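Local coordinates for glycosyl transferase (Staphylococcus aureus, PDB 5U02), which is named a glycosyl transferase and combines a helical TarS linker region with TarS C-terminal domains of the E-set clan, at residues Y103-F111 against N158-H166. Residues are numbered along the deposited sequence; the frame is centred on the assembly and turned at random.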
ATOM      1  N   TYR A 103       0.505 -11.067  25.861  1.00 65.18           N
ATOM      2  CA  TYR A 103      -0.188 -11.669  24.722  1.00 63.82           C
ATOM      3  C   TYR A 103      -1.284 -10.763  24.170  1.00 64.70           C
ATOM      4  O   TYR A 103      -1.544 -10.793  22.962  1.00 63.14           O
ATOM      5  CB  TYR A 103      -0.789 -13.039  25.082  1.00 61.99           C
ATOM      6  CG  TYR A 103       0.229 -14.134  25.267  1.00 60.02           C
ATOM      7  CD1 TYR A 103       1.440 -14.098  24.595  1.00 60.35           C
ATOM      8  CD2 TYR A 103      -0.002 -15.178  26.150  1.00 58.86           C
ATOM      9  CE1 TYR A 103       2.383 -15.086  24.777  1.00 60.64           C
ATOM     10  CE2 TYR A 103       0.934 -16.174  26.344  1.00 59.97           C
ATOM     11  CZ  TYR A 103       2.130 -16.121  25.653  1.00 60.01           C
ATOM     12  OH  TYR A 103       3.070 -17.107  25.840  1.00 59.16           O
ATOM     13  N   ARG A 104      -1.907  -9.928  25.019  1.00 68.72           N
ATOM     14  CA  ARG A 104      -3.089  -9.167  24.602  1.00 74.13           C
ATOM     15  C   ARG A 104      -2.751  -8.145  23.510  1.00 77.31           C
ATOM     16  O   ARG A 104      -3.449  -8.066  22.493  1.00 76.57           O
ATOM     17  CB  ARG A 104      -3.782  -8.496  25.816  1.00 76.32           C
ATOM     18  CG  ARG A 104      -2.983  -7.467  26.583  1.00 82.84           C
ATOM     19  CD  ARG A 104      -3.635  -6.784  27.796  1.00 87.53           C
ATOM     20  NE  ARG A 104      -2.555  -6.480  28.739  1.00 90.99           N
ATOM     21  CZ  ARG A 104      -1.950  -5.296  28.854  1.00 92.89           C
ATOM     22  NH1 ARG A 104      -2.333  -4.267  28.112  1.00 94.13           N
ATOM     23  NH2 ARG A 104      -0.952  -5.127  29.715  1.00 94.00           N
ATOM     24  N   GLN A 105      -1.674  -7.367  23.680  1.00 80.32           N
ATOM     25  CA  GLN A 105      -1.341  -6.342  22.689  1.00 79.71           C
ATOM     26  C   GLN A 105      -0.116  -6.680  21.848  1.00 75.33           C
ATOM     27  O   GLN A 105       0.159  -5.982  20.865  1.00 74.34           O
ATOM     28  CB  GLN A 105      -1.094  -4.990  23.369  1.00 87.13           C
ATOM     29  CG  GLN A 105       0.224  -4.893  24.106  1.00 94.33           C
ATOM     30  CD  GLN A 105       0.433  -5.921  25.248  1.00 99.40           C
ATOM     31  OE1 GLN A 105      -0.477  -6.192  26.029  1.00 98.61           O
ATOM     32  NE2 GLN A 105       1.621  -6.501  25.322  1.00103.83           N
ATOM     33  N   GLY A 106       0.662  -7.672  22.249  1.00 73.87           N
ATOM     34  CA  GLY A 106       1.856  -7.978  21.498  1.00 74.27           C
ATOM     35  C   GLY A 106       2.984  -7.019  21.812  1.00 76.65           C
ATOM     36  O   GLY A 106       3.692  -6.553  20.914  1.00 79.99           O
ATOM     37  N   GLN A 107       3.154  -6.726  23.097  1.00 73.84           N
ATOM     38  CA  GLN A 107       4.178  -5.822  23.618  1.00 72.86           C
ATOM     39  C   GLN A 107       5.038  -6.654  24.558  1.00 66.67           C
ATOM     40  O   GLN A 107       4.649  -6.934  25.697  1.00 62.13           O
ATOM     41  CB  GLN A 107       3.549  -4.619  24.322  1.00 78.75           C
ATOM     42  CG  GLN A 107       4.368  -3.949  25.403  1.00 85.39           C
ATOM     43  CD  GLN A 107       5.237  -2.846  24.868  1.00 89.64           C
ATOM     44  OE1 GLN A 107       4.739  -1.788  24.478  1.00 90.52           O
ATOM     45  NE2 GLN A 107       6.541  -3.068  24.867  1.00 91.55           N
ATOM     46  N   TYR A 108       6.191  -7.074  24.058  1.00 66.62           N
ATOM     47  CA  TYR A 108       7.144  -7.858  24.819  1.00 63.90           C
ATOM     48  C   TYR A 108       8.373  -7.007  25.107  1.00 62.65           C
ATOM     49  O   TYR A 108       8.718  -6.108  24.335  1.00 60.47           O
ATOM     50  CB  TYR A 108       7.523  -9.127  24.051  1.00 61.26           C
ATOM     51  CG  TYR A 108       6.315  -9.863  23.510  1.00 59.14           C
ATOM     52  CD1 TYR A 108       5.508 -10.615  24.349  1.00 58.15           C
ATOM     53  CD2 TYR A 108       5.967  -9.787  22.169  1.00 60.60           C
ATOM     54  CE1 TYR A 108       4.392 -11.277  23.873  1.00 58.18           C
ATOM     55  CE2 TYR A 108       4.848 -10.450  21.680  1.00 60.84           C
ATOM     56  CZ  TYR A 108       4.066 -11.196  22.541  1.00 58.99           C
ATOM     57  OH  TYR A 108       2.953 -11.861  22.077  1.00 57.57           O
ATOM     58  N   TYR A 109       9.016  -7.280  26.242  1.00 63.92           N
ATOM     59  CA  TYR A 109      10.272  -6.606  26.551  1.00 67.81           C
ATOM     60  C   TYR A 109      11.281  -6.816  25.428  1.00 70.36           C
ATOM     61  O   TYR A 109      11.868  -5.857  24.915  1.00 71.75           O
ATOM     62  CB  TYR A 109      10.818  -7.109  27.888  1.00 70.82           C
ATOM     63  CG  TYR A 109      12.203  -6.608  28.225  1.00 73.97           C
ATOM     64  CD1 TYR A 109      12.394  -5.341  28.765  1.00 75.39           C
ATOM     65  CD2 TYR A 109      13.319  -7.406  28.014  1.00 75.80           C
ATOM     66  CE1 TYR A 109      13.656  -4.882  29.073  1.00 78.58           C
ATOM     67  CE2 TYR A 109      14.583  -6.956  28.320  1.00 79.51           C
ATOM     68  CZ  TYR A 109      14.745  -5.694  28.850  1.00 80.70           C
ATOM     69  OH  TYR A 109      16.004  -5.241  29.157  1.00 84.79           O
ATOM     70  N   ARG A 110      11.467  -8.068  25.017  1.00 71.25           N
ATOM     71  CA  ARG A 110      12.307  -8.426  23.884  1.00 71.59           C
ATOM     72  C   ARG A 110      11.624  -9.546  23.115  1.00 68.08           C
ATOM     73  O   ARG A 110      10.983 -10.413  23.719  1.00 64.49           O
ATOM     74  CB  ARG A 110      13.702  -8.873  24.338  1.00 74.37           C
ATOM     75  CG  ARG A 110      14.837  -7.977  23.874  1.00 79.12           C
ATOM     76  CD  ARG A 110      14.891  -6.682  24.669  1.00 82.58           C
ATOM     77  NE  ARG A 110      15.692  -5.660  24.001  1.00 85.12           N
ATOM     78  CZ  ARG A 110      15.773  -4.395  24.398  1.00 85.84           C
ATOM     79  NH1 ARG A 110      15.099  -3.987  25.465  1.00 84.10           N
ATOM     80  NH2 ARG A 110      16.524  -3.535  23.723  1.00 87.83           N
ATOM     81  N   PHE A 111      11.759  -9.528  21.792  1.00 67.78           N
ATOM     82  CA  PHE A 111      11.165 -10.567  20.959  1.00 69.35           C
ATOM     83  C   PHE A 111      11.718 -10.454  19.544  1.00 72.32           C
ATOM     84  O   PHE A 111      12.348  -9.459  19.174  1.00 71.53           O
ATOM     85  CB  PHE A 111       9.633 -10.476  20.938  1.00 66.75           C
ATOM     86  CG  PHE A 111       9.095  -9.517  19.909  1.00 68.39           C
ATOM     87  CD1 PHE A 111       9.048  -8.157  20.166  1.00 69.44           C
ATOM     88  CD2 PHE A 111       8.633  -9.977  18.684  1.00 69.03           C
ATOM     89  CE1 PHE A 111       8.556  -7.271  19.220  1.00 68.31           C
ATOM     90  CE2 PHE A 111       8.141  -9.097  17.734  1.00 69.46           C
ATOM     91  CZ  PHE A 111       8.102  -7.742  18.005  1.00 68.30           C
ATOM     92  N   ASN A 158      -8.630  -6.118  18.608  1.00 49.15           N
ATOM     93  CA  ASN A 158      -8.646  -5.979  20.062  1.00 57.44           C
ATOM     94  C   ASN A 158      -7.553  -6.814  20.714  1.00 62.02           C
ATOM     95  O   ASN A 158      -6.936  -6.381  21.694  1.00 64.69           O
ATOM     96  CB  ASN A 158     -10.019  -6.359  20.618  1.00 61.43           C
ATOM     97  CG  ASN A 158     -11.009  -5.207  20.568  1.00 62.74           C
ATOM     98  OD1 ASN A 158     -10.642  -4.074  20.253  1.00 63.72           O
ATOM     99  ND2 ASN A 158     -12.263  -5.487  20.902  1.00 63.47           N
ATOM    100  N   GLU A 159      -7.299  -8.011  20.192  1.00 64.20           N
ATOM    101  CA  GLU A 159      -6.271  -8.878  20.747  1.00 64.75           C
ATOM    102  C   GLU A 159      -5.466  -9.501  19.621  1.00 59.65           C
ATOM    103  O   GLU A 159      -6.033 -10.024  18.656  1.00 58.62           O
ATOM    104  CB  GLU A 159      -6.874  -9.965  21.639  1.00 67.94           C
ATOM    105  CG  GLU A 159      -7.212  -9.471  23.034  1.00 74.41           C
ATOM    106  CD  GLU A 159      -7.671 -10.582  23.957  1.00 78.67           C
ATOM    107  OE1 GLU A 159      -7.415 -11.763  23.640  1.00 77.80           O
ATOM    108  OE2 GLU A 159      -8.280 -10.273  25.003  1.00 81.40           O
ATOM    109  N   PHE A 160      -4.145  -9.434  19.754  1.00 54.32           N
ATOM    110  CA  PHE A 160      -3.217  -9.968  18.769  1.00 50.95           C
ATOM    111  C   PHE A 160      -1.860 -10.076  19.444  1.00 52.35           C
ATOM    112  O   PHE A 160      -1.400  -9.114  20.069  1.00 51.89           O
ATOM    113  CB  PHE A 160      -3.140  -9.066  17.530  1.00 45.37           C
ATOM    114  CG  PHE A 160      -2.643  -9.767  16.298  1.00 46.18           C
ATOM    115  CD1 PHE A 160      -2.601 -11.151  16.237  1.00 47.20           C
ATOM    116  CD2 PHE A 160      -2.198  -9.040  15.205  1.00 47.93           C
ATOM    117  CE1 PHE A 160      -2.136 -11.797  15.106  1.00 48.61           C
ATOM    118  CE2 PHE A 160      -1.734  -9.678  14.070  1.00 48.87           C
ATOM    119  CZ  PHE A 160      -1.702 -11.061  14.021  1.00 48.70           C
ATOM    120  N   MET A 161      -1.230 -11.240  19.333  1.00 52.31           N
ATOM    121  CA  MET A 161       0.010 -11.489  20.053  1.00 59.20           C
ATOM    122  C   MET A 161       1.219 -10.841  19.404  1.00 57.61           C
ATOM    123  O   MET A 161       2.351 -11.209  19.741  1.00 56.93           O
ATOM    124  CB  MET A 161       0.240 -12.993  20.204  1.00 63.96           C
ATOM    125  CG  MET A 161      -0.492 -13.576  21.391  1.00 68.42           C
ATOM    126  SD  MET A 161      -0.283 -15.354  21.514  1.00 76.63           S
ATOM    127  CE  MET A 161      -0.489 -15.793  19.806  1.00 72.41           C
ATOM    128  N   ILE A 162       1.026  -9.888  18.495  1.00 53.36           N
ATOM    129  CA  ILE A 162       2.148  -9.232  17.836  1.00 53.87           C
ATOM    130  C   ILE A 162       1.796  -7.772  17.600  1.00 53.44           C
ATOM    131  O   ILE A 162       0.690  -7.453  17.143  1.00 53.35           O
ATOM    132  CB  ILE A 162       2.545  -9.938  16.523  1.00 54.35           C
ATOM    133  CG1 ILE A 162       3.620  -9.128  15.784  1.00 58.48           C
ATOM    134  CG2 ILE A 162       1.333 -10.186  15.666  1.00 50.62           C
ATOM    135  CD1 ILE A 162       4.266  -9.835  14.605  1.00 60.57           C
ATOM    136  N   GLY A 163       2.739  -6.889  17.923  1.00 50.48           N
ATOM    137  CA  GLY A 163       2.499  -5.466  17.879  1.00 47.81           C
ATOM    138  C   GLY A 163       2.422  -4.908  16.472  1.00 46.22           C
ATOM    139  O   GLY A 163       2.806  -5.531  15.480  1.00 42.81           O
ATOM    140  N   GLU A 164       1.905  -3.683  16.413  1.00 50.54           N
ATOM    141  CA  GLU A 164       1.725  -2.968  15.158  1.00 50.59           C
ATOM    142  C   GLU A 164       3.038  -2.874  14.386  1.00 53.33           C
ATOM    143  O   GLU A 164       4.113  -2.719  14.971  1.00 55.19           O
ATOM    144  CB  GLU A 164       1.184  -1.566  15.450  1.00 48.72           C
ATOM    145  CG  GLU A 164       0.372  -0.917  14.339  1.00 50.45           C
ATOM    146  CD  GLU A 164       1.220  -0.451  13.174  1.00 53.74           C
ATOM    147  OE1 GLU A 164       0.712  -0.454  12.032  1.00 50.88           O
ATOM    148  OE2 GLU A 164       2.396  -0.094  13.400  1.00 58.88           O
ATOM    149  N   GLY A 165       2.945  -2.979  13.062  1.00 55.32           N
ATOM    150  CA  GLY A 165       4.056  -2.705  12.180  1.00 57.58           C
ATOM    151  C   GLY A 165       4.745  -3.926  11.601  1.00 54.40           C
ATOM    152  O   GLY A 165       5.419  -3.803  10.573  1.00 56.81           O
ATOM    153  N   HIS A 166       4.606  -5.090  12.226  1.00 49.70           N
ATOM    154  CA  HIS A 166       5.291  -6.288  11.764  1.00 53.41           C
ATOM    155  C   HIS A 166       4.395  -7.188  10.925  1.00 51.32           C
ATOM    156  O   HIS A 166       4.839  -8.253  10.487  1.00 54.94           O
ATOM    157  CB  HIS A 166       5.860  -7.053  12.960  1.00 59.47           C
ATOM    158  CG  HIS A 166       6.744  -6.219  13.833  1.00 64.61           C
ATOM    159  ND1 HIS A 166       7.986  -5.781  13.426  1.00 65.46           N
ATOM    160  CD2 HIS A 166       6.561  -5.725  15.081  1.00 67.40           C
ATOM    161  CE1 HIS A 166       8.533  -5.058  14.387  1.00 67.43           C
ATOM    162  NE2 HIS A 166       7.690  -5.010  15.403  1.00 68.73           N
TER
HETATM  163  O   HOH W   1       4.959  -8.211  19.521  1.00 48.41           O
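R104 and G106, at the C-terminal end of helix 93-105, meet E159 at the end of strand 150-159 and the loop F160 to I162. F160 N donates a nearly straight hydrogen bond to R104 O (3.1 Å, 166° at the hydrogen), and E159 CA adds a CA-H...O contact to the same oxygen. G106 leaves the helix with positive phi, and its CA lies 3.9 Å from I162 CA, an approach that leaves no room for a side chain. Water 1 bridges the next step, donating to G106 O and accepting from G163 N. M161 carries most of the side-chain packing. Its chi1 of -84° sets CG beside the backbone N, against Y103 CB. The bend at chi3 brings SD obliquely to the Y103 ring, nearest CD1 (3.7 Å), as a Met-aromatic contact. Y103 OH itself bonds to K80 O. Y108 OH donates to M161 O, which lies in the plane of the Y108 ring, in a very short bond whose exact length is doubtful. Farther along, F111 points its CZ edge at the H166 ring in an offset edge-to-face pair, planes at 81°. R104 O and M161 O thus each take a donor from across the contact, and G106 O is held through water, joining the helix end to the loop after strand 150-159.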